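Local coordinates for protein Exo-beta-1,3-glucanase (Streptomyces sp. SirexAA-E, PDB 4PEY) that hydrolyses laminarin and laminarioligosaccharides from their non-reducing ends, releasing glucose and laminaribiose as end products, at residues 188-193 with 552-557; 525-530 with 534-539. The protein carries 1 engineered substitution. All coordinates share one frame; numbering follows the deposited sequence.

Interaction 1. Residues 188-193 with 552-557; sequences GVWNMT and TIPSQV
The indole of Trp-190 meets Pro-554 and Thr-552. Pro-554 lays its ring carbon CG over one face of the pyrrole part of the indole, 4.1 Å from the centroid of that five-membered ring and 27° off its normal, a CH-pi contact whose shortest approach is 3.7 Å from CG to Trp-190 CD1. At the benzene end the methyl CG2 of Thr-552 comes in obliquely, 3.5 Å from Trp-190 CZ2. This methyl stands anti to the backbone N of its own residue, which puts it on the indole, while OG1, on another branch, is hydrogen-bonded to Gly-531 N.

The polar links across the contact run through water. One water lies at the indole edge, in the ring plane, where it accepts from Trp-190 NE1 at 3.0 Å and donates to Thr-552 O at 2.6 Å. A second accepts a hydrogen bond from Gln-556 NE2 and donates one to Trp-190 O.

Tyr-497 adds an edge-to-face ring contact to Trp-190. Thr-552 lines the glucan pocket and touches a bound glucose, and Trp-190 lies beside the substrate-binding Gln-173, consistent with a place at the pocket's border, between the two beta-helical domains of this family 55 glycoside hydrolase.

Interaction 2. Residues 525-530 with 534-539; sequences LLVVSL and GQYEHV
Val-527 sits squarely over the ring of Tyr-536, and their mutual orientation organises the contact. Its CB stands 3.5 Å from the ring centroid and only 9° off the normal, a CH-pi arrangement in which the two methyls spread over the same face: CG1 reaches toward CD2 and CE2, while CG2 lies over the root of the side chain, 3.6 Å from Tyr-536 CG. That second methyl occupies the position between the backbone N and the carbonyl carbon of its own residue, and from there it also meets Val-539 CG2 at 4.0 Å. Val-539 divides its branches, since its other methyl, CG1, packs on Leu-525 CB at 3.8 Å.

At the far end the chemistry turns polar. Ser-529 OG, swung anti to its own N (chi1 168°), donates to Gly-534 O over 2.7 Å, tilted 26° from the carbonyl plane. Gln-535 bends back at chi2, which brings OE1 to 3.4 Å from Ser-529 CB, although its amide is hydrogen-bonded to Thr-547 and Gly-549.

A leucine in place of Tyr-536, lacking ring and hydroxyl, would probably leave Val-527 less well packed and Ser-496 OG short of a partner.

Strand 520-529 pairs in parallel with 489-498 and antiparallel with 555-560, while 535-536 pairs in parallel with strand 507-508; Tyr-536 and Ser-529 both also touch Cys-498 of 489-498.

Overall arrangement
Interaction 1 joins the end of the second beta-helical domain to the first, whereas interaction 2 stays within the second, and the pair illustrates how chemistry follows place. Interaction 2 is a local, buried return of the chain, nested within the long loop that interaction 1 closes, and it relies on direct apolar and CH-pi packing with one direct hydrogen bond. Interaction 1 is partly buried and uses waters for its polar links beside the bound sugar. The strands 520-529 and 555-560 are antiparallel neighbours and tie the two together: Val-557 O with Leu-525 N (2.8 Å) and Ser-555 N with Val-527 O (2.9 Å) are probable hydrogen bonds, and Thr-552 CG2 packs on Val-528 CG1 at 3.5 Å.

Interaction 1. Residues 188-193 with 552-557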
# COMPACT_ATOMS: atom_id res chain seq x y z
N GLY A 188 18.45 -7.16 -7.90
CA GLY A 188 17.33 -7.76 -7.20
C GLY A 188 17.85 -8.57 -6.03
O GLY A 188 18.93 -9.15 -6.12
N VAL A 189 17.10 -8.60 -4.94
CA VAL A 189 17.53 -9.32 -3.74
C VAL A 189 16.68 -10.59 -3.56
O VAL A 189 17.18 -11.68 -3.85
CB VAL A 189 17.45 -8.40 -2.50
CG1 VAL A 189 17.81 -9.16 -1.22
CG2 VAL A 189 18.40 -7.22 -2.70
N TRP A 190 15.42 -10.45 -3.15
CA TRP A 190 14.54 -11.63 -3.05
C TRP A 190 13.39 -11.64 -4.06
O TRP A 190 13.01 -12.71 -4.55
CB TRP A 190 13.92 -11.75 -1.65
CG TRP A 190 14.91 -11.93 -0.53
CD1 TRP A 190 16.22 -12.32 -0.63
CD2 TRP A 190 14.67 -11.69 0.86
NE1 TRP A 190 16.80 -12.35 0.62
CE2 TRP A 190 15.86 -11.98 1.55
CE3 TRP A 190 13.54 -11.29 1.58
CZ2 TRP A 190 15.98 -11.84 2.93
CZ3 TRP A 190 13.65 -11.17 2.95
CH2 TRP A 190 14.86 -11.44 3.62
N ASN A 191 12.83 -10.47 -4.37
CA ASN A 191 11.63 -10.44 -5.21
C ASN A 191 11.37 -9.05 -5.78
O ASN A 191 10.69 -8.25 -5.15
CB ASN A 191 10.40 -10.90 -4.41
CG ASN A 191 9.09 -10.72 -5.18
OD1 ASN A 191 9.07 -10.68 -6.41
ND2 ASN A 191 7.98 -10.60 -4.44
N MET A 192 11.92 -8.76 -6.93
CA MET A 192 11.61 -7.55 -7.65
C MET A 192 10.65 -7.82 -8.79
O MET A 192 10.96 -8.54 -9.72
CB MET A 192 12.89 -6.88 -8.18
CG MET A 192 13.72 -6.07 -7.19
SD MET A 192 14.05 -6.81 -5.54
CE MET A 192 14.87 -5.44 -4.73
N THR A 193 9.45 -7.30 -8.67
CA THR A 193 8.38 -7.55 -9.63
C THR A 193 8.02 -6.27 -10.40
O THR A 193 7.99 -5.16 -9.83
CB THR A 193 7.13 -8.14 -8.92
OG1 THR A 193 7.46 -9.42 -8.38
CG2 THR A 193 5.94 -8.29 -9.87
N THR A 552 19.37 -17.19 6.00
CA THR A 552 18.33 -16.41 5.32
C THR A 552 18.42 -16.57 3.78
O THR A 552 18.35 -15.60 3.01
CB THR A 552 18.39 -14.91 5.75
OG1 THR A 552 18.51 -14.82 7.18
CG2 THR A 552 17.12 -14.16 5.34
N ILE A 553 18.56 -17.82 3.35
CA ILE A 553 18.52 -18.15 1.92
C ILE A 553 17.10 -18.56 1.51
O ILE A 553 16.52 -19.48 2.09
CB ILE A 553 19.50 -19.30 1.60
CG1 ILE A 553 20.93 -18.91 1.98
CG2 ILE A 553 19.41 -19.68 0.12
CD1 ILE A 553 21.94 -20.01 1.75
N PRO A 554 16.52 -17.86 0.51
CA PRO A 554 15.16 -18.23 0.09
C PRO A 554 15.04 -19.64 -0.48
O PRO A 554 15.97 -20.14 -1.13
CB PRO A 554 14.85 -17.20 -1.00
CG PRO A 554 15.72 -16.03 -0.70
CD PRO A 554 16.98 -16.62 -0.13
N SER A 555 13.89 -20.26 -0.22
CA SER A 555 13.46 -21.46 -0.94
C SER A 555 12.45 -21.04 -2.00
O SER A 555 11.47 -20.36 -1.68
CB SER A 555 12.86 -22.49 0.02
OG SER A 555 12.44 -23.64 -0.69
N GLN A 556 12.68 -21.45 -3.24
CA GLN A 556 11.94 -20.92 -4.39
C GLN A 556 11.20 -21.97 -5.19
O GLN A 556 11.64 -23.12 -5.31
CB GLN A 556 12.91 -20.19 -5.32
CG GLN A 556 13.66 -19.04 -4.65
CD GLN A 556 14.93 -18.67 -5.39
OE1 GLN A 556 15.64 -19.53 -5.91
NE2 GLN A 556 15.22 -17.37 -5.44
N VAL A 557 10.08 -21.56 -5.78
CA VAL A 557 9.38 -22.38 -6.77
C VAL A 557 9.09 -21.48 -7.96
O VAL A 557 8.42 -20.46 -7.82
CB VAL A 557 8.07 -22.99 -6.21
CG1 VAL A 557 7.20 -23.52 -7.34
CG2 VAL A 557 8.39 -24.10 -5.20
O HOH W 1 14.24 -15.16 -4.05
O HOH W 2 19.25 -13.46 1.91

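Interaction 2. Residues 525-530 with 534-539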
# COMPACT_ATOMS: atom_id res chain seq x y z
N LEU A 525 7.41 -18.04 -6.72
CA LEU A 525 7.10 -18.09 -5.29
C LEU A 525 8.37 -18.26 -4.46
O LEU A 525 9.33 -18.90 -4.91
CB LEU A 525 6.17 -19.25 -4.97
CG LEU A 525 4.81 -19.30 -5.67
CD1 LEU A 525 4.04 -20.53 -5.24
CD2 LEU A 525 4.03 -18.03 -5.38
N LEU A 526 8.38 -17.72 -3.25
CA LEU A 526 9.50 -17.96 -2.35
C LEU A 526 9.08 -17.86 -0.89
O LEU A 526 8.14 -17.13 -0.55
CB LEU A 526 10.63 -16.97 -2.66
CG LEU A 526 10.30 -15.48 -2.54
CD1 LEU A 526 11.32 -14.68 -1.73
CD2 LEU A 526 10.02 -14.88 -3.92
N VAL A 527 9.77 -18.62 -0.05
CA VAL A 527 9.65 -18.45 1.40
C VAL A 527 11.04 -18.27 2.00
O VAL A 527 12.04 -18.76 1.46
CB VAL A 527 8.90 -19.63 2.08
CG1 VAL A 527 7.48 -19.74 1.54
CG2 VAL A 527 9.66 -20.96 1.91
N VAL A 528 11.12 -17.54 3.10
CA VAL A 528 12.41 -17.20 3.70
C VAL A 528 12.30 -17.22 5.21
O VAL A 528 11.38 -16.60 5.77
CB VAL A 528 12.91 -15.79 3.27
CG1 VAL A 528 14.38 -15.63 3.65
CG2 VAL A 528 12.71 -15.53 1.77
N SER A 529 13.21 -17.93 5.87
CA SER A 529 13.36 -17.81 7.32
C SER A 529 14.36 -16.72 7.63
O SER A 529 15.48 -16.76 7.13
CB SER A 529 13.82 -19.13 7.94
OG SER A 529 14.22 -18.94 9.30
N LEU A 530 13.97 -15.77 8.47
CA LEU A 530 14.87 -14.68 8.82
C LEU A 530 15.78 -15.12 9.99
O LEU A 530 15.35 -15.20 11.14
CB LEU A 530 14.07 -13.41 9.17
CG LEU A 530 13.04 -13.01 8.10
CD1 LEU A 530 12.24 -11.79 8.53
CD2 LEU A 530 13.71 -12.78 6.73
N GLY A 534 12.59 -20.13 13.39
CA GLY A 534 11.59 -20.98 12.76
C GLY A 534 12.04 -21.35 11.36
O GLY A 534 13.02 -20.80 10.85
N GLN A 535 11.33 -22.29 10.73
CA GLN A 535 11.61 -22.66 9.34
C GLN A 535 10.31 -23.00 8.62
O GLN A 535 9.32 -23.38 9.27
CB GLN A 535 12.54 -23.88 9.24
CG GLN A 535 13.88 -23.79 10.00
CD GLN A 535 14.93 -22.93 9.31
OE1 GLN A 535 14.71 -22.42 8.22
NE2 GLN A 535 16.08 -22.77 9.96
N TYR A 536 10.33 -22.89 7.29
CA TYR A 536 9.28 -23.44 6.44
C TYR A 536 9.57 -24.89 6.09
O TYR A 536 10.73 -25.26 5.88
CB TYR A 536 9.13 -22.63 5.14
CG TYR A 536 8.58 -21.25 5.34
CD1 TYR A 536 9.39 -20.22 5.80
CD2 TYR A 536 7.25 -20.96 5.04
CE1 TYR A 536 8.88 -18.95 5.99
CE2 TYR A 536 6.73 -19.69 5.22
CZ TYR A 536 7.55 -18.68 5.70
OH TYR A 536 7.06 -17.41 5.89
N GLU A 537 8.52 -25.70 6.01
CA GLU A 537 8.68 -27.09 5.58
C GLU A 537 8.66 -27.18 4.06
O GLU A 537 9.30 -28.07 3.47
CB GLU A 537 7.59 -27.96 6.19
CG GLU A 537 7.67 -28.00 7.71
CD GLU A 537 6.66 -28.92 8.35
OE1 GLU A 537 5.52 -28.99 7.87
OE2 GLU A 537 7.02 -29.56 9.36
N HIS A 538 7.91 -26.27 3.43
CA HIS A 538 7.72 -26.24 1.99
C HIS A 538 7.41 -24.82 1.55
O HIS A 538 7.21 -23.94 2.38
CB HIS A 538 6.59 -27.18 1.55
CG HIS A 538 6.87 -28.63 1.82
ND1 HIS A 538 7.81 -29.35 1.11
CD2 HIS A 538 6.34 -29.49 2.73
CE1 HIS A 538 7.84 -30.59 1.57
NE2 HIS A 538 6.96 -30.70 2.55
N VAL A 539 7.35 -24.61 0.23
CA VAL A 539 6.97 -23.32 -0.32
C VAL A 539 5.44 -23.22 -0.49
O VAL A 539 4.80 -22.31 0.04
CB VAL A 539 7.65 -23.08 -1.68
CG1 VAL A 539 7.15 -21.79 -2.32
CG2 VAL A 539 9.17 -23.02 -1.50